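Local coordinates for DNA mismatch repair protein PMS1 (PDB 3H4L), which takes part in DNA mismatch repair and binds ATP through an N-terminal domain of the histidine kinase, DNA gyrase B and Hsp90-like ATPase family, at residues G266-N271 against D356-Q361. Numbering follows the deposited sequence.
Sequences GYISQN and DYYNRQ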
# COMPACT_ATOMS: atom_id res chain seq x y z
N GLY B 266 24.44 -14.35 0.28
CA GLY B 266 23.08 -14.01 0.65
C GLY B 266 22.77 -14.39 2.08
O GLY B 266 23.64 -14.32 2.96
N TYR B 267 21.53 -14.79 2.33
CA TYR B 267 21.11 -15.17 3.67
C TYR B 267 20.14 -16.32 3.62
O TYR B 267 19.40 -16.49 2.65
CB TYR B 267 20.46 -13.98 4.38
CG TYR B 267 21.38 -12.81 4.58
CD1 TYR B 267 21.62 -11.90 3.54
CD2 TYR B 267 22.03 -12.61 5.79
CE1 TYR B 267 22.49 -10.82 3.72
CE2 TYR B 267 22.90 -11.54 5.98
CZ TYR B 267 23.13 -10.65 4.95
OH TYR B 267 23.99 -9.59 5.15
N ILE B 268 20.14 -17.13 4.67
CA ILE B 268 19.24 -18.27 4.77
C ILE B 268 18.97 -18.50 6.25
O ILE B 268 19.80 -18.16 7.10
CB ILE B 268 19.87 -19.54 4.14
CG1 ILE B 268 18.81 -20.64 4.05
CG2 ILE B 268 21.05 -20.02 4.97
CD1 ILE B 268 19.21 -21.82 3.19
N SER B 269 17.80 -19.04 6.55
CA SER B 269 17.44 -19.29 7.94
C SER B 269 18.39 -20.28 8.58
O SER B 269 18.81 -21.25 7.96
CB SER B 269 16.02 -19.84 8.02
OG SER B 269 15.08 -18.84 7.68
N GLN B 270 18.74 -20.01 9.84
CA GLN B 270 19.62 -20.90 10.56
C GLN B 270 18.79 -22.11 10.98
O GLN B 270 17.60 -21.99 11.25
CB GLN B 270 20.23 -20.19 11.77
CG GLN B 270 19.30 -19.37 12.61
CD GLN B 270 20.05 -18.63 13.72
OE1 GLN B 270 20.84 -19.23 14.45
NE2 GLN B 270 19.81 -17.33 13.84
N ASN B 271 19.42 -23.28 11.00
CA ASN B 271 18.74 -24.53 11.35
C ASN B 271 18.20 -24.57 12.77
O ASN B 271 17.43 -25.45 13.12
CB ASN B 271 19.67 -25.73 11.14
CG ASN B 271 20.96 -25.61 11.94
OD1 ASN B 271 20.98 -25.02 13.03
ND2 ASN B 271 22.03 -26.17 11.41
N ASP B 356 27.35 -28.89 5.32
CA ASP B 356 28.48 -28.66 6.21
C ASP B 356 28.48 -27.22 6.74
O ASP B 356 29.15 -26.93 7.73
CB ASP B 356 29.79 -28.99 5.48
CG ASP B 356 30.67 -27.78 5.30
OD1 ASP B 356 30.18 -26.74 4.81
OD2 ASP B 356 31.87 -27.88 5.64
N TYR B 357 27.75 -26.33 6.08
CA TYR B 357 27.66 -24.94 6.52
C TYR B 357 26.74 -24.92 7.74
O TYR B 357 26.98 -24.17 8.69
CB TYR B 357 27.06 -24.05 5.42
CG TYR B 357 26.38 -22.78 5.93
CD1 TYR B 357 27.11 -21.61 6.15
CD2 TYR B 357 25.01 -22.77 6.21
CE1 TYR B 357 26.49 -20.45 6.62
CE2 TYR B 357 24.38 -21.62 6.69
CZ TYR B 357 25.13 -20.46 6.89
OH TYR B 357 24.52 -19.31 7.35
N TYR B 358 25.69 -25.73 7.68
CA TYR B 358 24.75 -25.82 8.79
C TYR B 358 25.39 -26.55 9.97
O TYR B 358 25.22 -26.14 11.12
CB TYR B 358 23.46 -26.52 8.34
CG TYR B 358 22.44 -25.58 7.72
CD1 TYR B 358 21.89 -25.84 6.46
CD2 TYR B 358 22.00 -24.45 8.41
CE1 TYR B 358 20.93 -24.99 5.91
CE2 TYR B 358 21.05 -23.60 7.87
CZ TYR B 358 20.51 -23.87 6.62
OH TYR B 358 19.54 -23.04 6.10
N ASN B 359 26.13 -27.63 9.69
CA ASN B 359 26.80 -28.38 10.75
C ASN B 359 27.68 -27.42 11.55
O ASN B 359 27.72 -27.48 12.78
CB ASN B 359 27.70 -29.49 10.17
CG ASN B 359 26.96 -30.79 9.96
OD1 ASN B 359 26.30 -31.30 10.88
ND2 ASN B 359 27.07 -31.36 8.76
N ARG B 360 28.38 -26.55 10.84
CA ARG B 360 29.25 -25.56 11.47
C ARG B 360 28.45 -24.51 12.24
O ARG B 360 28.97 -23.85 13.14
CB ARG B 360 30.11 -24.86 10.41
CG ARG B 360 31.20 -25.75 9.82
CD ARG B 360 32.27 -24.93 9.11
NE ARG B 360 33.46 -25.74 8.85
CZ ARG B 360 34.60 -25.27 8.37
NH1 ARG B 360 34.72 -23.98 8.08
NH2 ARG B 360 35.63 -26.08 8.19
N GLN B 361 27.18 -24.37 11.88
CA GLN B 361 26.33 -23.40 12.55
C GLN B 361 25.84 -23.95 13.89
O GLN B 361 25.67 -23.21 14.86
CB GLN B 361 25.13 -23.05 11.67
CG GLN B 361 24.41 -21.80 12.09
CD GLN B 361 23.31 -21.43 11.13
OE1 GLN B 361 22.29 -22.11 11.05
NE2 GLN B 361 23.51 -20.34 10.39
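Y357 meets I268 through the ring carbon CE2, which lies 4.1 Å from the methyl CG2; the two side chains run past each other in opposite directions. The hydroxyl of this tyrosine is used elsewhere, hydrogen-bonded to the backbone O of E231 on the neighbouring strand 229-237. Y358 reaches farther across. With CG turned away from its own carbonyl carbon (chi1 -87°), the ring extends from the helix to the strand end, and OH donates to S269 O at 2.7 Å. The C=O...donor angle of 166° puts the hydroxyl almost straight ahead of that carbonyl, and S269 O lies at the ring's edge, near its plane. The I268 and Y358 side chains cross at about a right angle, with CD1 of I268 4.2 Å from CZ of Y358, while Y357 CD2 lies over one ring face, offset toward the rim. A phenylalanine here would probably leave S269 O without the hydroxyl donor that meets it nearly head-on. Both segments belong to the S5-clan domain: strand 261-269 is an inner strand of a four-stranded mixed sheet, and helix 343-362 packs near its end, the local axes 11.7 Å apart at their closest. One helical residue also uses its backbone, since Y358 O accepts a weak bond from N271 ND2 (3.2 Å). Q361, its CG anti to the backbone N and the chain extended beyond, carries OE1 to the loop that follows the strand. There OE1 accepts from N271 N at 3.1 Å; the donor stands nearly in line with the side-chain C=O, although the N-H itself is bent to 140°. The amides of Q361 and N271 are almost perpendicular.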